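Local coordinates for replicative DNA helicase (Nostoc punctiforme, PDB 4O1R), which is the intein of a DnaB helicase, a protein-splicing element that probably excises itself from its precursor and joins the flanking sequences, at residues A46-A51 with F123-P128; P58-T63 with V112-S117. All coordinates share one frame; numbering follows the deposited sequence. Where two conformers were deposited one is given.

Contact 1 (A46-A51 with F123-P128); sequences AIVSNA and FDLTVP
Val48 and Val127 hold CG1 trans to the backbone N (chi1 173° in Val48), which turns CG2 of each toward the other, and the two CG2 methyls meet at 4.2 Å. Leu125 lays CD2 against Ala51 CB at 3.5 Å, tighter than usual for two carbons, while its CD1 reaches Val48 CG2. Ala46 CB closes the row against Val127 CG1 at 3.8 Å. These buried aliphatic groups make an apolar face on one side of the crossing.

On the other side, Ser49 and Thr126 bring their hydroxyls together, each oxygen set between backbone N and carbonyl carbon. Ser49 OG and Thr126 OG1 are 2.5 Å apart, very short for a hydrogen bond. As Thr126 has a second conformer, that bond is doubtful in detail. Pro128 CD lies 3.4 Å from Ser49 OG, flanking the pair with carbon.

Between these two sides the backbones are joined by two backbone hydrogen bonds. Ser49 N donates to Thr126 O (2.9 Å), and Thr126 N donates to Asn50 O (2.9 Å) at an N-H...O angle of 167°. Ala51 and Leu125 form an antiparallel non-hydrogen-bonded pair, and both side chains point to the face of Val48 and Val127.

The contact joins strand 42-55, where its regular course is interrupted, to the end of strand 106-126. Strand 31-37 packs on Ala46 and Val48 through Ala35, Phe31 and Val33, and Phe133 of strand 132-135 touches Leu125 and Val127. Val127 N also binds the side-chain oxygen of Asn142, the last residue of the chain, which ties this end of the long strand to the intein's C-terminus.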
# COMPACT_ATOMS: atom_id res chain seq x y z
N ALA A 46 8.33 -10.45 2.07
CA ALA A 46 8.70 -10.12 0.69
C ALA A 46 9.87 -9.14 0.65
O ALA A 46 9.85 -8.11 1.32
CB ALA A 46 7.50 -9.53 -0.03
N ILE A 47 10.86 -9.45 -0.17
CA ILE A 47 12.05 -8.61 -0.30
C ILE A 47 11.81 -7.38 -1.19
O ILE A 47 11.23 -7.47 -2.28
CB ILE A 47 13.27 -9.43 -0.82
CG1 ILE A 47 13.65 -10.51 0.19
CG2 ILE A 47 14.47 -8.50 -1.15
CD1 ILE A 47 14.14 -10.00 1.54
N VAL A 48 12.27 -6.24 -0.70
CA VAL A 48 12.24 -4.99 -1.44
C VAL A 48 13.59 -4.78 -2.11
O VAL A 48 14.62 -4.80 -1.44
CB VAL A 48 11.94 -3.82 -0.48
CG1 VAL A 48 12.05 -2.47 -1.19
CG2 VAL A 48 10.56 -3.98 0.15
N SER A 49 13.57 -4.58 -3.43
CA SER A 49 14.80 -4.38 -4.20
C SER A 49 15.18 -2.92 -4.45
O SER A 49 16.31 -2.63 -4.83
CB SER A 49 14.68 -5.09 -5.55
OG SER A 49 13.59 -4.56 -6.30
N ASN A 50 14.22 -2.01 -4.27
CA ASN A 50 14.45 -0.60 -4.57
C ASN A 50 13.40 0.22 -3.83
O ASN A 50 12.25 -0.21 -3.73
CB ASN A 50 14.32 -0.34 -6.09
CG ASN A 50 15.02 0.93 -6.54
OD1 ASN A 50 15.88 1.47 -5.85
ND2 ASN A 50 14.67 1.39 -7.74
N ALA A 51 13.80 1.39 -3.34
CA ALA A 51 12.89 2.35 -2.70
C ALA A 51 13.29 3.72 -3.21
O ALA A 51 14.46 4.08 -3.16
CB ALA A 51 13.01 2.28 -1.18
N PHE A 123 6.56 8.32 -3.16
CA PHE A 123 7.58 7.29 -3.06
C PHE A 123 6.99 5.93 -3.35
O PHE A 123 5.80 5.69 -3.15
CB PHE A 123 8.17 7.28 -1.64
CG PHE A 123 8.76 8.59 -1.23
CD1 PHE A 123 7.96 9.60 -0.69
CD2 PHE A 123 10.12 8.84 -1.40
CE1 PHE A 123 8.49 10.83 -0.33
CE2 PHE A 123 10.66 10.07 -1.03
CZ PHE A 123 9.85 11.06 -0.49
N ASP A 124 7.86 5.02 -3.77
CA ASP A 124 7.42 3.66 -4.05
C ASP A 124 8.52 2.68 -3.72
O ASP A 124 9.69 3.06 -3.55
CB ASP A 124 7.02 3.56 -5.54
CG ASP A 124 6.23 2.29 -5.87
OD1 ASP A 124 5.59 1.70 -4.97
OD2 ASP A 124 6.22 1.91 -7.07
N LEU A 125 8.11 1.42 -3.60
CA LEU A 125 9.00 0.28 -3.39
C LEU A 125 8.82 -0.69 -4.52
O LEU A 125 7.70 -0.91 -4.97
CB LEU A 125 8.64 -0.46 -2.10
CG LEU A 125 8.55 0.32 -0.79
CD1 LEU A 125 8.23 -0.61 0.37
CD2 LEU A 125 9.84 1.07 -0.53
N THR A 126 9.91 -1.31 -4.94
CA THR A 126 9.83 -2.42 -5.89
C THR A 126 9.96 -3.72 -5.12
O THR A 126 10.92 -3.92 -4.36
CB THR A 126 10.94 -2.34 -6.93
OG1 THR A 126 12.22 -2.42 -6.30
CG2 THR A 126 10.85 -1.04 -7.69
N VAL A 127 8.97 -4.59 -5.32
CA VAL A 127 8.91 -5.91 -4.69
C VAL A 127 8.88 -6.94 -5.83
O VAL A 127 7.82 -7.28 -6.34
CB VAL A 127 7.67 -6.02 -3.77
CG1 VAL A 127 7.58 -7.39 -3.11
CG2 VAL A 127 7.66 -4.90 -2.70
N PRO A 128 10.07 -7.43 -6.24
CA PRO A 128 10.11 -8.21 -7.48
C PRO A 128 9.39 -9.55 -7.44
O PRO A 128 9.05 -10.08 -8.50
CB PRO A 128 11.60 -8.41 -7.74
CG PRO A 128 12.27 -8.14 -6.46
CD PRO A 128 11.42 -7.16 -5.71

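Contact 2 (P58-T63 with V112-S117); sequences PLFTLT and VSITYS. Unlike the reference sequence in segment 112-117: Thr115 (reference Glu).
Tyr116 turns an edge of its ring toward one face of Phe60, with CD1 4.1 Å above the Phe60 plane and displaced toward the rim. This is an edge-to-face pair: the centroids are 5.6 Å apart and the planes meet at 62°. Pro58 CB comes to the Tyr116 edge, near the ring plane, 3.8 Å from CE1. Because Tyr116 CG stands trans to the backbone N (chi1 175°), its ring extends along the strand past Leu59 to Pro58. Farther along this face, Leu62 and Ile114 form the next non-hydrogen-bonded pair.

The opposite face is polar. Thr61 OG1 and Ser117 OG share a hydrogen bond of 2.9 Å, and a water that donates to Thr61 O (2.8 Å) is also hydrogen-bonded to Thr63 OG1 and Ser113 OG, and so bridges the strands. Thr61 and Thr115 (Glu in the reference sequence) bind each other through both backbone N-H and C=O groups.

At the far end Val112 and Ser113 both face Thr63, a classic beta bulge: Val112 N bonds Thr63 O at 2.9 Å, and the bond from Ser113 N to that oxygen is weak.

The pair joins strand 57-64 to strand 106-126 near the protein surface. Strand 69-72 also pairs with strand 57-64, bonding the backbones of Phe60 and Leu62 through Ala72 and Ile70, while Leu87 touches Phe60 and Ile114.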
# COMPACT_ATOMS: atom_id res chain seq x y z
N PRO A 58 -0.02 14.58 -7.40
CA PRO A 58 -1.28 14.71 -6.65
C PRO A 58 -1.59 13.46 -5.83
O PRO A 58 -1.36 12.33 -6.28
CB PRO A 58 -2.33 14.91 -7.76
CG PRO A 58 -1.56 15.25 -9.01
CD PRO A 58 -0.24 14.54 -8.85
N LEU A 59 -2.08 13.69 -4.62
CA LEU A 59 -2.43 12.62 -3.69
C LEU A 59 -3.91 12.65 -3.36
O LEU A 59 -4.52 13.73 -3.27
CB LEU A 59 -1.65 12.77 -2.38
CG LEU A 59 -0.18 12.36 -2.44
CD1 LEU A 59 0.55 12.78 -1.18
CD2 LEU A 59 -0.05 10.85 -2.69
N PHE A 60 -4.44 11.45 -3.12
CA PHE A 60 -5.81 11.28 -2.62
C PHE A 60 -5.74 10.52 -1.31
O PHE A 60 -5.00 9.54 -1.20
CB PHE A 60 -6.65 10.49 -3.62
CG PHE A 60 -6.87 11.22 -4.91
CD1 PHE A 60 -5.88 11.24 -5.90
CD2 PHE A 60 -8.05 11.91 -5.14
CE1 PHE A 60 -6.05 11.95 -7.09
CE2 PHE A 60 -8.24 12.63 -6.33
CZ PHE A 60 -7.24 12.63 -7.29
N THR A 61 -6.52 10.97 -0.32
CA THR A 61 -6.65 10.26 0.95
C THR A 61 -7.82 9.30 0.87
O THR A 61 -8.96 9.72 0.60
CB THR A 61 -6.87 11.24 2.09
OG1 THR A 61 -5.80 12.19 2.08
CG2 THR A 61 -6.87 10.53 3.44
N LEU A 62 -7.54 8.03 1.08
CA LEU A 62 -8.55 6.99 1.09
C LEU A 62 -8.71 6.49 2.51
O LEU A 62 -7.71 6.20 3.17
CB LEU A 62 -8.12 5.87 0.15
CG LEU A 62 -9.06 4.67 0.01
CD1 LEU A 62 -8.91 4.06 -1.37
CD2 LEU A 62 -8.79 3.64 1.10
N THR A 63 -9.95 6.43 2.99
CA THR A 63 -10.24 5.97 4.35
C THR A 63 -11.21 4.81 4.31
O THR A 63 -12.17 4.83 3.53
CB THR A 63 -10.83 7.12 5.20
OG1 THR A 63 -9.96 8.25 5.12
CG2 THR A 63 -10.99 6.73 6.67
N VAL A 112 -14.94 4.33 2.89
CA VAL A 112 -15.92 5.35 3.32
C VAL A 112 -15.66 6.74 2.75
O VAL A 112 -16.57 7.56 2.69
CB VAL A 112 -16.09 5.42 4.87
CG1 VAL A 112 -16.61 4.09 5.42
CG2 VAL A 112 -14.80 5.80 5.55
N SER A 113 -14.43 7.00 2.30
CA SER A 113 -14.13 8.29 1.69
C SER A 113 -12.90 8.24 0.83
O SER A 113 -11.94 7.51 1.12
CB SER A 113 -14.00 9.38 2.76
OG SER A 113 -12.95 9.11 3.63
N ILE A 114 -12.94 9.01 -0.25
CA ILE A 114 -11.76 9.31 -1.06
C ILE A 114 -11.77 10.81 -1.31
O ILE A 114 -12.78 11.35 -1.78
CB ILE A 114 -11.72 8.54 -2.41
CG1 ILE A 114 -11.79 7.03 -2.17
CG2 ILE A 114 -10.45 8.89 -3.16
CD1 ILE A 114 -11.92 6.24 -3.46
N THR A 115 -10.66 11.48 -1.00
CA THR A 115 -10.61 12.93 -1.01
C THR A 115 -9.29 13.40 -1.58
O THR A 115 -8.23 13.01 -1.08
CB THR A 115 -10.73 13.48 0.45
OG1 THR A 115 -11.92 13.00 1.08
CG2 THR A 115 -10.70 15.01 0.47
N TYR A 116 -9.32 14.26 -2.59
CA TYR A 116 -8.09 14.89 -3.05
C TYR A 116 -7.44 15.64 -1.89
O TYR A 116 -8.11 16.40 -1.19
CB TYR A 116 -8.39 15.83 -4.23
CG TYR A 116 -7.17 16.59 -4.66
CD1 TYR A 116 -6.05 15.93 -5.17
CD2 TYR A 116 -7.12 17.97 -4.55
CE1 TYR A 116 -4.91 16.63 -5.56
CE2 TYR A 116 -5.99 18.67 -4.94
CZ TYR A 116 -4.89 18.00 -5.44
OH TYR A 116 -3.76 18.70 -5.83
N SER A 117 -6.14 15.44 -1.69
CA SER A 117 -5.47 16.09 -0.55
C SER A 117 -4.15 16.77 -0.91
O SER A 117 -3.25 16.88 -0.08
CB SER A 117 -5.30 15.10 0.60
OG SER A 117 -4.57 13.97 0.18
O HOH W 1 -10.45 9.94 2.93

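Both contacts use the long strand 106-126, contact 2 on its earlier part and contact 1 at its end. Their centres are about 23 Å apart, on opposite sides of the chain's centre, and they do not touch. Their partner strands, 42-55 and 57-64, follow each other in sequence, and since 58-63 and 112-117 both fall between 46-51 and 123-128, contact 2 is nested inside the loop closed by contact 1. Both pairings are antiparallel and belong to one curled sheet. The long strand thus ties together distant parts of the all-beta fold, consistent with the horseshoe-like HINT architecture of inteins.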